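Local atomic coordinates of transcriptional regulator, GntR family (Ralstonia eutropha, PDB entry 3IHU), a protein that probably binds DNA through a winged helix-turn-helix domain and regulates transcription, its other domain being an all-helical FCD domain. Residues A17-I25 with L40-V51; R80-L91 with M166-R174. All coordinates share one frame; numbering follows the deposited sequence. Where two conformers were deposited one is given.

Contact 1: A17-I25 with L40-V51; sequences ASDTVFFGI and LVETDLVAHFGV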
loop_
_atom_site.group_PDB
_atom_site.type_symbol
_atom_site.label_atom_id
_atom_site.label_comp_id
_atom_site.label_asym_id
_atom_site.label_seq_id
_atom_site.Cartn_x
_atom_site.Cartn_y
_atom_site.Cartn_z
ATOM N N ALA A 17 -9.293 -3.257 -18.204
ATOM C CA ALA A 17 -10.539 -2.975 -17.482
ATOM C C ALA A 17 -10.532 -3.638 -16.092
ATOM O O ALA A 17 -11.046 -3.061 -15.118
ATOM C CB ALA A 17 -11.778 -3.408 -18.303
ATOM N N SER A 18 -9.935 -4.832 -16.006
ATOM C CA SER A 18 -9.820 -5.608 -14.752
ATOM C C SER A 18 -8.993 -4.883 -13.720
ATOM O O SER A 18 -9.317 -4.899 -12.506
ATOM C CB SER A 18 -9.174 -6.976 -15.047
ATOM O OG SER A 18 -8.875 -7.715 -13.872
ATOM N N ASP A 19 -7.909 -4.263 -14.188
ATOM C CA ASP A 19 -7.048 -3.469 -13.336
ATOM C C ASP A 19 -7.777 -2.326 -12.627
ATOM O O ASP A 19 -7.451 -2.014 -11.485
ATOM C CB ASP A 19 -5.883 -2.865 -14.136
ATOM C CG ASP A 19 -4.798 -3.898 -14.498
ATOM O OD1 ASP A 19 -4.882 -5.091 -14.077
ATOM O OD2 ASP A 19 -3.861 -3.509 -15.236
ATOM N N THR A 20 -8.747 -1.714 -13.284
ATOM C CA THR A 20 -9.417 -0.558 -12.719
ATOM C C THR A 20 -10.250 -0.964 -11.506
ATOM O O THR A 20 -10.346 -0.214 -10.547
ATOM C CB THR A 20 -10.345 0.186 -13.716
ATOM O OG1 THR A 20 -11.585 -0.506 -13.814
ATOM C CG2 THR A 20 -9.723 0.376 -15.114
ATOM N N VAL A 21 -10.828 -2.159 -11.531
ATOM C CA VAL A 21 -11.499 -2.714 -10.336
ATOM C C VAL A 21 -10.498 -3.221 -9.281
ATOM O O VAL A 21 -10.673 -3.039 -8.047
ATOM C CB VAL A 21 -12.457 -3.845 -10.740
ATOM C CG1 VAL A 21 -13.184 -4.377 -9.537
ATOM C CG2 VAL A 21 -13.437 -3.352 -11.824
ATOM N N PHE A 22 -9.467 -3.902 -9.743
ATOM C CA PHE A 22 -8.453 -4.447 -8.830
ATOM C C PHE A 22 -7.794 -3.325 -8.025
ATOM O O PHE A 22 -7.788 -3.350 -6.788
ATOM C CB PHE A 22 -7.405 -5.203 -9.621
ATOM C CG PHE A 22 -6.321 -5.834 -8.784
ATOM C CD1 PHE A 22 -6.549 -7.009 -8.096
ATOM C CD2 PHE A 22 -5.050 -5.274 -8.743
ATOM C CE1 PHE A 22 -5.535 -7.614 -7.361
ATOM C CE2 PHE A 22 -4.033 -5.883 -7.994
ATOM C CZ PHE A 22 -4.292 -7.044 -7.310
ATOM N N PHE A 23 -7.308 -2.314 -8.723
ATOM C CA PHE A 23 -6.662 -1.198 -8.052
ATOM C C PHE A 23 -7.654 -0.240 -7.389
ATOM O O PHE A 23 -7.345 0.342 -6.338
ATOM C CB PHE A 23 -5.710 -0.489 -9.009
ATOM C CG PHE A 23 -4.524 -1.334 -9.378
ATOM C CD1 PHE A 23 -3.548 -1.648 -8.414
ATOM C CD2 PHE A 23 -4.372 -1.830 -10.664
ATOM C CE1 PHE A 23 -2.439 -2.443 -8.743
ATOM C CE2 PHE A 23 -3.276 -2.632 -10.994
ATOM C CZ PHE A 23 -2.308 -2.933 -10.033
ATOM N N GLY A 24 -8.836 -0.092 -7.982
ATOM C CA GLY A 24 -9.893 0.707 -7.398
ATOM C C GLY A 24 -10.356 0.255 -6.027
ATOM O O GLY A 24 -10.630 1.099 -5.148
ATOM N N ILE A 25 -10.456 -1.065 -5.815
ATOM C CA ILE A 25 -10.914 -1.552 -4.519
ATOM C C ILE A 25 -9.773 -1.434 -3.505
ATOM O O ILE A 25 -9.973 -1.087 -2.358
ATOM C CB ILE A 25 -11.472 -2.967 -4.608
ATOM C CG1 ILE A 25 -12.854 -2.932 -5.296
ATOM C CG2 ILE A 25 -11.569 -3.588 -3.223
ATOM C CD1 ILE A 25 -13.325 -4.306 -5.758
ATOM N N LEU A 40 -19.652 -7.085 -1.592
ATOM C CA LEU A 40 -19.593 -6.538 -2.928
ATOM C C LEU A 40 -20.513 -7.296 -3.844
ATOM O O LEU A 40 -20.511 -8.517 -3.858
ATOM C CB LEU A 40 -18.177 -6.580 -3.454
ATOM C CG LEU A 40 -17.141 -5.886 -2.603
ATOM C CD1 LEU A 40 -15.720 -6.146 -3.154
ATOM C CD2 LEU A 40 -17.498 -4.404 -2.485
ATOM N N VAL A 41 -21.319 -6.561 -4.599
ATOM C CA VAL A 41 -22.267 -7.106 -5.523
ATOM C C VAL A 41 -21.737 -6.847 -6.957
ATOM O O VAL A 41 -21.444 -5.691 -7.306
ATOM C CB VAL A 41 -23.661 -6.424 -5.309
ATOM C CG1 VAL A 41 -24.598 -6.863 -6.337
ATOM C CG2 VAL A 41 -24.230 -6.779 -3.894
ATOM N N GLU A 42 -21.625 -7.903 -7.779
ATOM C CA GLU A 42 -21.150 -7.776 -9.180
ATOM C C GLU A 42 -21.777 -6.568 -9.929
ATOM O O GLU A 42 -21.066 -5.758 -10.482
ATOM C CB GLU A 42 -21.384 -9.087 -9.972
ATOM C CG GLU A 42 -21.076 -9.021 -11.477
ATOM C CD GLU A 42 -21.012 -10.405 -12.165
ATOM O OE1 GLU A 42 -22.010 -10.746 -12.830
ATOM O OE2 GLU A 42 -19.970 -11.130 -12.026
ATOM N N THR A 43 -23.098 -6.437 -9.914
ATOM C CA THR A 43 -23.739 -5.373 -10.653
ATOM C C THR A 43 -23.425 -3.966 -10.092
ATOM O O THR A 43 -23.385 -2.993 -10.845
ATOM C CB THR A 43 -25.267 -5.552 -10.683
ATOM O OG1 THR A 43 -25.725 -5.645 -9.339
ATOM C CG2 THR A 43 -25.698 -6.793 -11.476
ATOM N N ASP A 44 -23.236 -3.851 -8.776
ATOM C CA ASP A 44 -22.796 -2.589 -8.180
ATOM C C ASP A 44 -21.396 -2.241 -8.670
ATOM O O ASP A 44 -21.091 -1.094 -8.990
ATOM C CB ASP A 44 -22.754 -2.706 -6.645
ATOM C CG ASP A 44 -24.145 -2.717 -6.031
ATOM O OD1 ASP A 44 -25.153 -2.521 -6.765
ATOM O OD2 ASP A 44 -24.216 -2.957 -4.825
ATOM N N LEU A 45 -20.530 -3.228 -8.750
ATOM C CA LEU A 45 -19.184 -2.961 -9.222
ATOM C C LEU A 45 -19.145 -2.598 -10.706
ATOM O O LEU A 45 -18.328 -1.762 -11.098
ATOM C CB LEU A 45 -18.287 -4.152 -8.972
ATOM C CG LEU A 45 -18.098 -4.418 -7.482
ATOM C CD1 LEU A 45 -17.219 -5.687 -7.310
ATOM C CD2 LEU A 45 -17.462 -3.206 -6.817
ATOM N N VAL A 46 -19.974 -3.252 -11.524
ATOM C CA VAL A 46 -20.101 -2.904 -12.944
ATOM C C VAL A 46 -20.474 -1.424 -13.091
ATOM O O VAL A 46 -19.855 -0.693 -13.881
ATOM C CB VAL A 46 -21.114 -3.804 -13.662
ATOM C CG1 VAL A 46 -21.564 -3.204 -15.120
ATOM C CG2 VAL A 46 -20.583 -5.251 -13.788
ATOM N N ALA A 47 -21.486 -0.983 -12.345
ATOM C CA ALA A 47 -21.989 0.413 -12.471
ATOM C C ALA A 47 -20.941 1.373 -11.867
ATOM O O ALA A 47 -20.661 2.421 -12.394
ATOM C CB ALA A 47 -23.330 0.548 -11.740
ATOM N N HIS A 48 -20.346 1.001 -10.747
ATOM C CA HIS A 48 -19.405 1.891 -10.086
ATOM C C HIS A 48 -18.118 2.099 -10.910
ATOM O O HIS A 48 -17.620 3.198 -11.035
ATOM C CB HIS A 48 -18.993 1.302 -8.714
ATOM C CG HIS A 48 -18.163 2.233 -7.886
ATOM N ND1 HIS A 48 -18.668 3.400 -7.352
ATOM C CD2 HIS A 48 -16.862 2.188 -7.527
ATOM C CE1 HIS A 48 -17.723 4.006 -6.653
ATOM N NE2 HIS A 48 -16.612 3.302 -6.759
ATOM N N PHE A 49 -17.543 1.022 -11.427
ATOM C CA PHE A 49 -16.299 1.168 -12.169
ATOM C C PHE A 49 -16.485 1.387 -13.654
ATOM O O PHE A 49 -15.545 1.697 -14.369
ATOM C CB PHE A 49 -15.374 -0.005 -11.839
ATOM C CG PHE A 49 -14.813 0.071 -10.469
ATOM C CD1 PHE A 49 -13.856 1.032 -10.164
ATOM C CD2 PHE A 49 -15.228 -0.798 -9.469
ATOM C CE1 PHE A 49 -13.322 1.125 -8.884
ATOM C CE2 PHE A 49 -14.682 -0.726 -8.188
ATOM C CZ PHE A 49 -13.726 0.227 -7.891
ATOM N N GLY A 50 -17.707 1.255 -14.133
ATOM C CA GLY A 50 -17.955 1.376 -15.543
ATOM C C GLY A 50 -17.288 0.313 -16.383
ATOM O O GLY A 50 -16.964 0.560 -17.523
ATOM N N VAL A 51 -17.141 -0.894 -15.861
ATOM C CA VAL A 51 -16.592 -2.004 -16.666
ATOM C C VAL A 51 -17.610 -3.149 -16.700
ATOM O O VAL A 51 -18.623 -3.091 -16.005
ATOM C CB VAL A 51 -15.246 -2.465 -16.097
ATOM C CG1 VAL A 51 -14.259 -1.279 -16.023
ATOM C CG2 VAL A 51 -15.434 -3.075 -14.718
#
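Phe49, the last residue of helix 42-49, lays its ring against the side of helix 17-25, a knob held in the hole formed by Thr20, Val21, Gly24 and Ile25. The CA of Val21 stands over one face of the ring, 4.2 Å from its centroid and only 5° off the normal, a CH-pi contact; His48 CD2 lies over the opposite face, so the ring is sandwiched. Gly24 has only hydrogen on the side turned to the ring, which lets Phe49 CE1 come to 3.8 Å from Gly24 CA. Val21 uses both its branches. With CG1 anti to the backbone N (chi1 -178°), that methyl lies beside the CD2-CE2 side of the ring, while CG2 meets Val51 CG2 at 3.5 Å. The other methyl of Val51, CG1, reaches Thr20 OG1 at 3.6 Å, a hydroxyl already donating to Ala17 O. Deeper in, Ile25 CD1 meets Leu40 CD1 tip to tip at 4.0 Å. No hydrogen bond joins the segments, whose helix axes cross at 102°; Val21 and Ile25 also touch helix 53-65. Such apolar packing of the first helix on the helix that leads into the turn is typical of the winged helix-turn-helix domain of GntR regulators.

Contact 2: R80-L91 with M166-R174; sequences RRLSLQETLDVL and MPIVHAQHR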
loop_
_atom_site.group_PDB
_atom_site.type_symbol
_atom_site.label_atom_id
_atom_site.label_comp_id
_atom_site.label_asym_id
_atom_site.label_seq_id
_atom_site.Cartn_x
_atom_site.Cartn_y
_atom_site.Cartn_z
ATOM N N ARG A 80 -12.314 -8.930 3.195
ATOM C CA ARG A 80 -11.870 -9.629 4.419
ATOM C C ARG A 80 -11.662 -8.648 5.590
ATOM O O ARG A 80 -11.381 -7.472 5.380
ATOM C CB ARG A 80 -10.581 -10.418 4.136
ATOM C CG ARG A 80 -10.856 -11.652 3.264
ATOM C CD ARG A 80 -9.632 -12.608 3.169
ATOM N NE ARG A 80 -9.369 -13.244 4.451
ATOM C CZ ARG A 80 -8.194 -13.244 5.071
ATOM N NH1 ARG A 80 -7.119 -12.680 4.509
ATOM N NH2 ARG A 80 -8.080 -13.843 6.248
ATOM N N ARG A 81 -11.854 -9.146 6.804
ATOM C CA ARG A 81 -11.332 -8.533 8.019
ATOM C C ARG A 81 -10.351 -9.505 8.576
ATOM O O ARG A 81 -10.636 -10.688 8.574
ATOM C CB ARG A 81 -12.411 -8.398 9.098
ATOM C CG ARG A 81 -13.447 -7.352 8.883
ATOM C CD ARG A 81 -14.242 -7.192 10.219
ATOM N NE ARG A 81 -15.318 -6.190 10.105
ATOM C CZ ARG A 81 -16.586 -6.454 9.788
ATOM N NH1 ARG A 81 -16.994 -7.694 9.552
ATOM N NH2 ARG A 81 -17.468 -5.470 9.710
ATOM N N LEU A 82 -9.252 -9.030 9.141
ATOM C CA LEU A 82 -8.227 -9.894 9.675
ATOM C C LEU A 82 -8.323 -10.011 11.177
ATOM O O LEU A 82 -8.558 -9.054 11.879
ATOM C CB LEU A 82 -6.839 -9.343 9.298
ATOM C CG LEU A 82 -6.632 -9.069 7.783
ATOM C CD1 LEU A 82 -5.209 -8.604 7.480
ATOM C CD2 LEU A 82 -6.925 -10.287 6.964
ATOM N N SER A 83 -8.028 -11.197 11.684
ATOM C CA SER A 83 -7.745 -11.334 13.082
ATOM C C SER A 83 -6.436 -10.640 13.436
ATOM O O SER A 83 -5.626 -10.313 12.585
ATOM C CB SER A 83 -7.655 -12.810 13.443
ATOM O OG SER A 83 -6.503 -13.386 12.848
ATOM N N LEU A 84 -6.185 -10.505 14.729
ATOM C CA LEU A 84 -4.967 -9.886 15.177
ATOM C C LEU A 84 -3.776 -10.696 14.697
ATOM O O LEU A 84 -2.832 -10.117 14.180
ATOM C CB LEU A 84 -4.910 -9.733 16.714
ATOM C CG LEU A 84 -3.650 -9.015 17.269
ATOM C CD1 LEU A 84 -3.361 -7.696 16.548
ATOM C CD2 LEU A 84 -3.799 -8.762 18.794
ATOM N N GLN A 85 -3.832 -12.014 14.839
ATOM C CA GLN A 85 -2.700 -12.867 14.450
ATOM C C GLN A 85 -2.481 -12.729 12.936
ATOM O O GLN A 85 -1.342 -12.730 12.475
ATOM C CB GLN A 85 -2.970 -14.337 14.766
ATOM C CG GLN A 85 -1.802 -15.256 14.414
ATOM C CD GLN A 85 -0.551 -14.850 15.161
ATOM O OE1 GLN A 85 -0.571 -14.770 16.394
ATOM N NE2 GLN A 85 0.518 -14.506 14.422
ATOM N N GLU A 86 -3.576 -12.626 12.185
ATOM C CA GLU A 86 -3.463 -12.555 10.750
ATOM C C GLU A 86 -2.805 -11.204 10.369
ATOM O O GLU A 86 -2.006 -11.145 9.457
ATOM C CB GLU A 86 -4.793 -12.704 10.034
ATOM C CG GLU A 86 -5.360 -14.143 10.007
ATOM C CD GLU A 86 -6.827 -14.198 9.538
ATOM O OE1 GLU A 86 -7.593 -13.204 9.678
ATOM O OE2 GLU A 86 -7.224 -15.257 9.017
ATOM N N THR A 87 -3.162 -10.146 11.093
ATOM C CA THR A 87 -2.543 -8.839 10.886
ATOM C C THR A 87 -1.053 -8.885 11.190
ATOM O O THR A 87 -0.219 -8.388 10.426
ATOM C CB THR A 87 -3.287 -7.768 11.760
ATOM O OG1 THR A 87 -4.648 -7.691 11.324
ATOM C CG2 THR A 87 -2.619 -6.436 11.642
ATOM N N LEU A 88 -0.696 -9.462 12.318
ATOM C CA LEU A 88 0.699 -9.553 12.689
ATOM C C LEU A 88 1.508 -10.357 11.641
ATOM O O LEU A 88 2.658 -10.036 11.347
ATOM C CB LEU A 88 0.853 -10.169 14.057
ATOM C CG LEU A 88 0.333 -9.294 15.221
ATOM C CD1 LEU A 88 0.340 -10.106 16.533
ATOM C CD2 LEU A 88 1.175 -7.997 15.325
ATOM N N ASP A 89 0.877 -11.395 11.093
ATOM C CA ASP A 89 1.524 -12.231 10.060
ATOM C C ASP A 89 1.714 -11.435 8.770
ATOM O O ASP A 89 2.776 -11.519 8.156
ATOM C CB ASP A 89 0.747 -13.550 9.844
ATOM C CG ASP A 89 0.946 -14.570 10.972
ATOM O OD1 ASP A 89 1.771 -14.375 11.908
ATOM O OD2 ASP A 89 0.251 -15.613 10.922
ATOM N N VAL A 90 0.712 -10.631 8.361
ATOM C CA VAL A 90 0.871 -9.746 7.265
ATOM C C VAL A 90 2.027 -8.710 7.506
ATOM O O VAL A 90 2.823 -8.428 6.633
ATOM C CB VAL A 90 -0.444 -9.004 6.939
ATOM C CG1 VAL A 90 -0.186 -7.785 6.040
ATOM C CG2 VAL A 90 -1.495 -9.965 6.360
ATOM N N LEU A 91 2.078 -8.107 8.675
ATOM C CA LEU A 91 3.119 -7.130 8.976
ATOM C C LEU A 91 4.502 -7.783 8.954
ATOM O O LEU A 91 5.468 -7.174 8.625
ATOM C CB LEU A 91 2.854 -6.519 10.337
ATOM C CG LEU A 91 1.599 -5.638 10.459
ATOM C CD1 LEU A 91 1.291 -5.420 11.924
ATOM C CD2 LEU A 91 1.829 -4.302 9.689
HETATM N N MSE A 166 -0.554 -3.081 2.314
HETATM C CA MSE A 166 -1.400 -3.510 3.442
HETATM C C MSE A 166 -2.748 -2.829 3.549
HETATM O O MSE A 166 -3.085 -2.261 4.576
HETATM C CB MSE A 166 -0.651 -3.302 4.749
HETATM C CG MSE A 166 0.483 -4.182 4.903
HETATM SE SE MSE A 166 1.106 -3.919 6.654
HETATM C CE MSE A 166 2.318 -2.421 6.328
ATOM N N PRO A 167 -3.547 -2.897 2.481
ATOM C CA PRO A 167 -4.809 -2.128 2.413
ATOM C C PRO A 167 -5.802 -2.493 3.493
ATOM O O PRO A 167 -6.394 -1.604 4.095
ATOM C CB PRO A 167 -5.359 -2.444 1.002
ATOM C CG PRO A 167 -4.526 -3.623 0.494
ATOM C CD PRO A 167 -3.229 -3.591 1.218
ATOM N N ILE A 168 -5.962 -3.779 3.793
ATOM C CA ILE A 168 -6.879 -4.165 4.861
ATOM C C ILE A 168 -6.416 -3.652 6.214
ATOM O O ILE A 168 -7.206 -3.042 6.918
ATOM C CB ILE A 168 -7.138 -5.684 5.000
ATOM C CG1 ILE A 168 -7.610 -6.272 3.694
ATOM C CG2 ILE A 168 -8.252 -5.929 6.066
ATOM C CD1 ILE A 168 -8.979 -5.838 3.366
ATOM N N VAL A 169 -5.158 -3.882 6.559
ATOM C CA VAL A 169 -4.555 -3.369 7.795
ATOM C C VAL A 169 -4.738 -1.838 7.899
ATOM O O VAL A 169 -5.191 -1.311 8.916
ATOM C CB VAL A 169 -3.042 -3.741 7.876
ATOM C CG1 VAL A 169 -2.395 -3.154 9.135
ATOM C CG2 VAL A 169 -2.864 -5.232 7.856
ATOM N N HIS A 170 -4.431 -1.137 6.825
ATOM C CA HIS A 170 -4.633 0.331 6.783
ATOM C C HIS A 170 -6.028 0.663 7.232
ATOM O O HIS A 170 -6.207 1.458 8.125
ATOM C CB HIS A 170 -4.401 0.868 5.375
ATOM C CG HIS A 170 -4.319 2.360 5.299
ATOM N ND1 HIS A 170 -5.426 3.180 5.453
ATOM C CD2 HIS A 170 -3.266 3.179 5.076
ATOM C CE1 HIS A 170 -5.052 4.444 5.340
ATOM N NE2 HIS A 170 -3.744 4.472 5.128
ATOM N N ALA A 171 -7.025 0.021 6.625
ATOM C CA ALA A 171 -8.429 0.322 6.910
ATOM C C ALA A 171 -8.863 -0.127 8.279
ATOM O O ALA A 171 -9.339 0.650 9.093
ATOM C CB ALA A 171 -9.330 -0.328 5.801
ATOM N N GLN A 172 -8.680 -1.409 8.575
ATOM C CA GLN A 172 -9.188 -1.978 9.806
ATOM C C GLN A 172 -8.458 -1.414 11.005
ATOM O O GLN A 172 -9.020 -1.344 12.060
ATOM C CB GLN A 172 -8.988 -3.505 9.754
ATOM C CG GLN A 172 -9.566 -4.300 10.869
ATOM C CD GLN A 172 -9.311 -5.784 10.675
ATOM O OE1 GLN A 172 -9.019 -6.244 9.570
ATOM N NE2 GLN A 172 -9.449 -6.531 11.740
ATOM N N HIS A 173 -7.187 -1.037 10.865
ATOM C CA HIS A 173 -6.444 -0.534 12.020
ATOM C C HIS A 173 -6.213 0.972 11.995
ATOM O O HIS A 173 -5.380 1.483 12.767
ATOM C CB HIS A 173 -5.174 -1.334 12.234
ATOM C CG HIS A 173 -5.455 -2.731 12.646
ATOM N ND1 HIS A 173 -5.756 -3.073 13.946
ATOM C CD2 HIS A 173 -5.552 -3.867 11.924
ATOM C CE1 HIS A 173 -6.008 -4.367 14.006
ATOM N NE2 HIS A 173 -5.916 -4.870 12.789
ATOM N N ARG A 174 -7.004 1.676 11.172
ATOM C CA ARG A 174 -7.088 3.141 11.245
ATOM C C ARG A 174 -5.683 3.775 11.165
ATOM O O ARG A 174 -5.301 4.547 12.040
ATOM C CB ARG A 174 -7.832 3.572 12.536
ATOM C CG ARG A 174 -9.370 3.318 12.518
ATOM C CD ARG A 174 -10.041 3.764 13.851
HETATM O O HOH W 1 -6.865 -7.469 13.275
HETATM O O HOH W 2 -5.991 -5.822 9.629
#
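The junction between the winged helix-turn-helix and the FCD-type helical domain is where Leu82, in the connection from strand 77-79 to helix 84-105, meets Gln172 of helix 167-172. The carboxamide of Gln172 pairs with both backbone polar groups of Leu82: Leu82 N donates to Gln172 OE1 (2.8 Å, 171° at the hydrogen), and Gln172 NE2 donates to Leu82 O at 2.7 Å. Both acceptors are met in the carbonyl plane on a lone pair, so the two bonds fix the rotation of the amide. Gln172 reaches this far because its CG is anti to the backbone N (chi1 -174°) and the chain beyond is extended. A water also donates to Leu82 O and hydrogen-bonds Thr87 OG1 and His173 NE2, the latter at 2.8 Å in the plane of the imidazole. The rest of the contact is largely apolar. Leu82 CG rests 3.9 Å from Ile168 CG2, and Val169 CG2 sits among Leu82 CD1, Thr87 CG2 and Val90 CG1. Helix 84-91 itself begins with a capping box, Glu86 N donating to Ser83 OG and Ser83 N to Glu86 OE1. A glutamine pairing with the linker backbone, beside helices crossing at -129°, joins the linker and the start of helix 84-105 to helix 167-172 in this FCD-type regulator.

How the contacts relate
From the N terminus, helix 17-31 comes first, and contact 1 closes a short loop by bringing residues 40-51 back against its opening turns, with 14 residues between the segments. The chain then runs through helix 53-65 and the hairpin of strands 69-71 and 77-79 before contact 2 opens. That second loop is much longer, 74 residues, mostly helical. The two therefore stand in series, neither enclosing nor crossing the other, with centres about 23 Å apart. Contact 1 works within the DNA-binding domain, whereas contact 2 fixes the linker to the helical domain. Helix 17-31 bridges them: its later residues Met26 and Leu29 touch Pro167 and Ile168.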